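Local coordinates for protein galactose-1-phosphate uridylyltransferase (Pyrobaculum aerophilum str. IM2, PDB 6K9Z) that probably transfers the uridylyl group between UDP-glucose and galactose 1-phosphate, as a zinc-containing member of the type 1 galactose-1-phosphate uridylyltransferase family, at residues E82-D87 against L96-K101; G284-L287 against F292-D295. The protein carries 1 engineered substitution. All blocks are in the same frame, centred on the assembly; numbering follows the deposited sequence.

Contact 1: residues E82-D87 against L96-K101; sequences ETPQHD and LGQIKK. With ZN (zinc ion), chain C.
Q98 reaches from the first turn of its helix to the backbone of E82, and the polar part of the contact is this one hydrogen bond. NE2 of Q98 donates to O of E82 at 2.8 Å. The N-H...O angle is 164°, with the oxygen almost in the plane of the Q98 amide, while the donor is tilted 25° from the carbonyl plane of E82. CG of Q98 lies anti to the backbone N (chi1 180°) and the chain then bends at chi2, turning the amide toward the loop. The same NE2 also donates to O of D44, so two backbone carbonyls fix the rotation of the amide. OE1 of E82 makes a salt bridge to R126 and OE2 a hydrogen bond with OG of S141.

Van der Waals contact is slight: NE2 of Q98 sits 3.7 Å from CA of T83. Within the loop, OG1 of T83 accepts from N of Q85 at 3.0 Å, an ST turn that bends the chain around P84. Metal binding follows just beyond, where ND1 of H86 holds the zinc ion at 1.9 Å and C30, C33 and H138 complete the Cys2His2 site. T83 adds a second-shell link, its backbone O hydrogen-bonded to NE2 of H138.

The contact thus ties the loop following strand 76-81 to the start of helix 96-114, whose I99 packs on helix 220-240.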
ATOM      1  N   GLU A  82      12.993 -16.069 -15.516  1.00 21.29           N
ATOM      2  CA  GLU A  82      12.495 -17.337 -14.952  1.00 21.53           C
ATOM      3  C   GLU A  82      12.553 -18.508 -15.940  1.00 22.64           C
ATOM      4  O   GLU A  82      12.432 -19.628 -15.472  1.00 22.62           O
ATOM      5  CB  GLU A  82      11.087 -17.113 -14.449  1.00 21.33           C
ATOM      6  CG  GLU A  82      11.064 -16.241 -13.212  1.00 20.88           C
ATOM      7  CD  GLU A  82       9.643 -15.823 -12.831  1.00 21.76           C
ATOM      8  OE1 GLU A  82       8.733 -16.096 -13.650  1.00 23.30           O
ATOM      9  OE2 GLU A  82       9.446 -15.399 -11.672  1.00 21.13           O
ATOM     10  N   THR A  83      12.671 -18.226 -17.234  1.00 23.44           N
ATOM     11  CA  THR A  83      12.648 -19.228 -18.337  1.00 24.87           C
ATOM     12  C   THR A  83      13.150 -18.516 -19.573  1.00 25.61           C
ATOM     13  O   THR A  83      12.918 -17.315 -19.702  1.00 25.65           O
ATOM     14  CB  THR A  83      11.225 -19.759 -18.589  1.00 25.25           C
ATOM     15  OG1 THR A  83      11.216 -20.544 -19.771  1.00 26.51           O
ATOM     16  CG2 THR A  83      10.216 -18.630 -18.776  1.00 25.67           C
ATOM     17  N   PRO A  84      13.828 -19.211 -20.508  1.00 27.01           N
ATOM     18  CA  PRO A  84      14.167 -18.641 -21.806  1.00 28.96           C
ATOM     19  C   PRO A  84      12.927 -18.451 -22.712  1.00 30.44           C
ATOM     20  O   PRO A  84      12.989 -17.686 -23.623  1.00 30.83           O
ATOM     21  CB  PRO A  84      15.189 -19.678 -22.358  1.00 29.92           C
ATOM     22  CG  PRO A  84      14.874 -20.981 -21.669  1.00 29.57           C
ATOM     23  CD  PRO A  84      14.332 -20.589 -20.325  1.00 27.79           C
ATOM     24  N   GLN A  85      11.823 -19.131 -22.381  1.00 31.69           N
ATOM     25  CA  GLN A  85      10.583 -19.081 -23.205  1.00 34.34           C
ATOM     26  C   GLN A  85       9.761 -17.831 -22.872  1.00 33.50           C
ATOM     27  O   GLN A  85       9.349 -17.678 -21.711  1.00 31.73           O
ATOM     28  CB  GLN A  85       9.738 -20.333 -22.960  1.00 36.78           C
ATOM     29  CG  GLN A  85      10.345 -21.605 -23.529  1.00 41.35           C
ATOM     30  CD  GLN A  85       9.465 -22.809 -23.300  1.00 44.76           C
ATOM     31  OE1 GLN A  85       9.642 -23.858 -23.914  1.00 51.81           O
ATOM     32  NE2 GLN A  85       8.498 -22.667 -22.409  1.00 45.16           N
ATOM     33  N   HIS A  86       9.577 -16.957 -23.864  1.00 34.46           N
ATOM     34  CA  HIS A  86       8.791 -15.704 -23.712  1.00 35.11           C
ATOM     35  C   HIS A  86       7.286 -15.957 -23.557  1.00 36.69           C
ATOM     36  O   HIS A  86       6.667 -15.274 -22.726  1.00 35.77           O
ATOM     37  CB  HIS A  86       9.056 -14.766 -24.894  1.00 36.18           C
ATOM     38  CG  HIS A  86       8.515 -13.394 -24.693  1.00 35.66           C
ATOM     39  ND1 HIS A  86       9.316 -12.339 -24.319  1.00 35.81           N
ATOM     40  CD2 HIS A  86       7.265 -12.901 -24.808  1.00 37.12           C
ATOM     41  CE1 HIS A  86       8.583 -11.250 -24.218  1.00 35.67           C
ATOM     42  NE2 HIS A  86       7.321 -11.570 -24.511  1.00 36.63           N
ATOM     43  N   ASP A  87       6.729 -16.888 -24.340  1.00 40.32           N
ATOM     44  CA  ASP A  87       5.252 -17.087 -24.350  1.00 43.68           C
ATOM     45  C   ASP A  87       4.753 -18.054 -23.271  1.00 41.72           C
ATOM     46  O   ASP A  87       4.164 -19.085 -23.629  1.00 44.78           O
ATOM     47  CB  ASP A  87       4.718 -17.432 -25.744  1.00 48.90           C
ATOM     48  CG  ASP A  87       3.278 -16.986 -25.932  1.00 53.98           C
ATOM     49  OD1 ASP A  87       2.967 -15.838 -25.552  1.00 54.61           O
ATOM     50  OD2 ASP A  87       2.475 -17.792 -26.444  1.00 61.05           O
ATOM     51  N   LEU A  96       7.454 -28.148 -12.764  1.00 23.44           N
ATOM     52  CA  LEU A  96       8.000 -28.191 -11.383  1.00 23.64           C
ATOM     53  C   LEU A  96       9.525 -28.051 -11.408  1.00 23.17           C
ATOM     54  O   LEU A  96      10.028 -27.283 -10.562  1.00 22.52           O
ATOM     55  CB  LEU A  96       7.583 -29.498 -10.717  1.00 25.09           C
ATOM     56  CG  LEU A  96       6.132 -29.562 -10.285  1.00 26.24           C
ATOM     57  CD1 LEU A  96       5.734 -30.997  -9.890  1.00 28.23           C
ATOM     58  CD2 LEU A  96       5.924 -28.577  -9.137  1.00 26.35           C
ATOM     59  N   GLY A  97      10.230 -28.812 -12.262  1.00 22.91           N
ATOM     60  CA  GLY A  97      11.701 -28.791 -12.328  1.00 23.18           C
ATOM     61  C   GLY A  97      12.267 -27.422 -12.668  1.00 22.18           C
ATOM     62  O   GLY A  97      13.320 -27.033 -12.099  1.00 21.69           O
ATOM     63  N   GLN A  98      11.560 -26.655 -13.497  1.00 21.95           N
ATOM     64  CA  GLN A  98      12.012 -25.301 -13.886  1.00 21.45           C
ATOM     65  C   GLN A  98      11.810 -24.365 -12.671  1.00 20.18           C
ATOM     66  O   GLN A  98      12.693 -23.546 -12.431  1.00 19.94           O
ATOM     67  CB  GLN A  98      11.264 -24.827 -15.128  1.00 21.68           C
ATOM     68  CG  GLN A  98      11.684 -23.431 -15.584  1.00 21.61           C
ATOM     69  CD  GLN A  98      13.099 -23.351 -16.107  1.00 22.45           C
ATOM     70  OE1 GLN A  98      13.758 -24.362 -16.422  1.00 23.56           O
ATOM     71  NE2 GLN A  98      13.590 -22.126 -16.202  1.00 22.03           N
ATOM     72  N   ILE A  99      10.662 -24.450 -11.974  1.00 19.65           N
ATOM     73  CA  ILE A  99      10.393 -23.601 -10.777  1.00 18.92           C
ATOM     74  C   ILE A  99      11.477 -23.943  -9.737  1.00 19.46           C
ATOM     75  O   ILE A  99      12.002 -23.015  -9.128  1.00 18.65           O
ATOM     76  CB  ILE A  99       8.963 -23.763 -10.251  1.00 18.70           C
ATOM     77  CG1 ILE A  99       7.970 -23.450 -11.373  1.00 19.21           C
ATOM     78  CG2 ILE A  99       8.772 -22.910  -9.002  1.00 17.91           C
ATOM     79  CD1 ILE A  99       6.513 -23.766 -11.055  1.00 19.60           C
ATOM     80  N   LYS A 100      11.810 -25.230  -9.553  1.00 20.39           N
ATOM     81  CA  LYS A 100      12.886 -25.621  -8.609  1.00 21.45           C
ATOM     82  C   LYS A 100      14.219 -24.926  -9.004  1.00 21.04           C
ATOM     83  O   LYS A 100      14.907 -24.374  -8.112  1.00 21.38           O
ATOM     84  CB  LYS A 100      12.953 -27.147  -8.505  1.00 23.84           C
ATOM     85  CG  LYS A 100      13.978 -27.646  -7.515  1.00 27.02           C
ATOM     86  CD  LYS A 100      14.041 -29.192  -7.457  1.00 30.05           C
ATOM     87  CE  LYS A 100      15.068 -29.767  -6.489  1.00 34.88           C
ATOM     88  NZ  LYS A 100      15.417 -28.801  -5.400  1.00 35.26           N
ATOM     89  N   LYS A 101      14.555 -24.877 -10.290  1.00 21.14           N
ATOM     90  CA  LYS A 101      15.817 -24.232 -10.747  1.00 21.73           C
ATOM     91  C   LYS A 101      15.728 -22.733 -10.427  1.00 19.96           C
ATOM     92  O   LYS A 101      16.761 -22.152 -10.063  1.00 19.95           O
ATOM     93  CB  LYS A 101      16.052 -24.440 -12.243  1.00 23.29           C
ATOM     94  CG  LYS A 101      16.413 -25.854 -12.652  1.00 25.65           C
ATOM     95  CD  LYS A 101      16.488 -25.997 -14.163  1.00 27.83           C
ATOM     96  CE  LYS A 101      16.544 -27.446 -14.573  1.00 30.91           C
ATOM     97  NZ  LYS A 101      16.847 -27.575 -16.019  1.00 33.81           N
TER
HETATM   98 ZN    ZN C 401      11.212 -12.385 -23.936  1.00 24.16          ZN

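Contact 2: residues G284-L287 against F292-D295; sequences GAEL and FTLD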
ATOM      1  N   GLY A 284      -7.374   5.258  -1.170  1.00 18.26           N
ATOM      2  CA  GLY A 284      -7.343   6.117   0.028  1.00 18.38           C
ATOM      3  C   GLY A 284      -7.285   5.353   1.339  1.00 18.13           C
ATOM      4  O   GLY A 284      -6.449   5.716   2.181  1.00 18.04           O
ATOM      5  N   ALA A 285      -8.099   4.309   1.502  1.00 17.86           N
ATOM      6  CA  ALA A 285      -8.057   3.545   2.775  1.00 17.62           C
ATOM      7  C   ALA A 285      -6.697   2.865   2.930  1.00 17.02           C
ATOM      8  O   ALA A 285      -6.017   2.988   4.015  1.00 16.52           O
ATOM      9  CB  ALA A 285      -9.211   2.562   2.839  1.00 18.11           C
ATOM     10  N   GLU A 286      -6.271   2.116   1.900  1.00 16.84           N
ATOM     11  CA  GLU A 286      -5.076   1.273   1.949  1.00 16.87           C
ATOM     12  C   GLU A 286      -3.837   2.172   2.001  1.00 16.68           C
ATOM     13  O   GLU A 286      -3.021   1.985   2.945  1.00 16.79           O
ATOM     14  CB  GLU A 286      -5.045   0.306   0.759  1.00 17.78           C
ATOM     15  CG  GLU A 286      -6.283  -0.603   0.685  1.00 18.87           C
ATOM     16  CD  GLU A 286      -7.510  -0.033   0.004  1.00 20.06           C
ATOM     17  OE1 GLU A 286      -7.460   1.139  -0.479  1.00 21.83           O
ATOM     18  OE2 GLU A 286      -8.589  -0.726  -0.020  1.00 21.25           O
ATOM     19  N   LEU A 287      -3.644   3.056   1.019  1.00 16.03           N
ATOM     20  CA  LEU A 287      -2.371   3.833   0.929  1.00 15.97           C
ATOM     21  C   LEU A 287      -2.392   4.998   1.928  1.00 16.19           C
ATOM     22  O   LEU A 287      -1.316   5.330   2.471  1.00 17.02           O
ATOM     23  CB  LEU A 287      -2.197   4.312  -0.520  1.00 15.96           C
ATOM     24  CG  LEU A 287      -2.179   3.208  -1.585  1.00 15.97           C
ATOM     25  CD1 LEU A 287      -1.911   3.804  -2.937  1.00 16.81           C
ATOM     26  CD2 LEU A 287      -1.152   2.135  -1.281  1.00 15.99           C
ATOM     27  N   PHE A 292      -7.735  -1.748   5.451  1.00 17.89           N
ATOM     28  CA  PHE A 292      -8.100  -2.670   4.373  1.00 18.75           C
ATOM     29  C   PHE A 292      -9.572  -3.129   4.577  1.00 20.67           C
ATOM     30  O   PHE A 292     -10.102  -3.135   5.737  1.00 21.67           O
ATOM     31  CB  PHE A 292      -7.107  -3.817   4.410  1.00 18.73           C
ATOM     32  CG  PHE A 292      -5.689  -3.328   4.374  1.00 18.06           C
ATOM     33  CD1 PHE A 292      -5.010  -3.017   5.526  1.00 18.25           C
ATOM     34  CD2 PHE A 292      -5.060  -3.135   3.159  1.00 18.74           C
ATOM     35  CE1 PHE A 292      -3.717  -2.508   5.480  1.00 17.38           C
ATOM     36  CE2 PHE A 292      -3.775  -2.637   3.117  1.00 18.01           C
ATOM     37  CZ  PHE A 292      -3.103  -2.336   4.274  1.00 17.54           C
ATOM     38  N   THR A 293     -10.216  -3.431   3.440  1.00 20.86           N
ATOM     39  CA  THR A 293     -11.632  -3.872   3.384  1.00 20.97           C
ATOM     40  C   THR A 293     -11.731  -5.173   2.592  1.00 20.90           C
ATOM     41  O   THR A 293     -11.080  -5.349   1.570  1.00 20.54           O
ATOM     42  CB  THR A 293     -12.518  -2.752   2.830  1.00 22.53           C
ATOM     43  OG1 THR A 293     -12.146  -2.509   1.472  1.00 23.16           O
ATOM     44  CG2 THR A 293     -12.352  -1.450   3.584  1.00 22.86           C
ATOM     45  N   LEU A 294     -12.598  -6.054   3.057  1.00 20.85           N
ATOM     46  CA  LEU A 294     -12.957  -7.294   2.329  1.00 21.74           C
ATOM     47  C   LEU A 294     -14.458  -7.374   2.213  1.00 22.98           C
ATOM     48  O   LEU A 294     -15.155  -7.081   3.221  1.00 23.49           O
ATOM     49  CB  LEU A 294     -12.475  -8.530   3.085  1.00 20.93           C
ATOM     50  CG  LEU A 294     -10.993  -8.737   3.074  1.00 20.32           C
ATOM     51  CD1 LEU A 294     -10.636  -9.977   3.891  1.00 20.18           C
ATOM     52  CD2 LEU A 294     -10.501  -8.842   1.633  1.00 20.64           C
ATOM     53  N   ASP A 295     -14.924  -7.772   1.036  1.00 24.27           N
ATOM     54  CA  ASP A 295     -16.368  -7.906   0.783  1.00 26.99           C
ATOM     55  C   ASP A 295     -16.746  -9.383   0.881  1.00 26.20           C
ATOM     56  O   ASP A 295     -17.919  -9.702   0.609  1.00 26.65           O
ATOM     57  CB  ASP A 295     -16.732  -7.273  -0.556  1.00 29.68           C
ATOM     58  CG  ASP A 295     -16.314  -8.089  -1.760  1.00 31.36           C
ATOM     59  OD1 ASP A 295     -15.667  -9.145  -1.605  1.00 30.44           O
ATOM     60  OD2 ASP A 295     -16.688  -7.653  -2.863  1.00 37.19           O
TER
HETATM   61  O   HOH W   1      -8.598  -3.112   1.120  1.00 22.07           O
HETATM   62  O   HOH W   2     -11.253  -0.290   0.322  1.00 25.07           O
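CG of E286 lies anti to its carbonyl carbon (chi1 -58°) and the chain bends at chi2, so that CB and CG lie beside the F292 ring and the carboxylate carries on toward T293. F292 likewise has its CG anti to the carbonyl carbon (chi1 -53°), which brings the CD2-CE2 side of the ring to these methylenes. The nearest pair is CG of E286 and CD2 of F292 at 3.7 Å, and the carboxylate and ring planes are 64° apart. With an alanine in place of F292, a gap would probably open beside CB and CG of E286 and W200 would be left without its ring partner.

Helix 284-289 runs almost directly into strand 291-294, with a backbone hydrogen bond between A285 and L291. F292, T293 and L294 pair in parallel with a strand of the second subunit, and the sheet continues across the interface.

Two waters carry the polar part. Water 1 is hydrogen-bonded to OE2 of E286 at 2.6 Å and accepts from N of T293 at 2.8 Å; water 2 donates to the same OE2 at 2.7 Å and is hydrogen-bonded to OG1 of T293. OE1 of E286 turns back to N of A283, so both carboxylate oxygens are engaged. T293 also touches a bound UDP and V54 of the second subunit.

Contact 1 comes first along the chain, in the N-terminal domain of the family, and is complete before contact 2 begins in the C-terminal one. Their centres lie 34 Å apart on opposite sides of the chain's centre, and the nearest atoms are still about 23 Å from each other. Neither helix nor strand is shared. The 82-87 loop leaves strand 76-81 of the large antiparallel sheet, whereas strand 291-294 pairs with the second subunit. Contact 1 includes H86 of a zinc site within the subunit, while contact 2 lies where two subunits meet, beside a bound UDP.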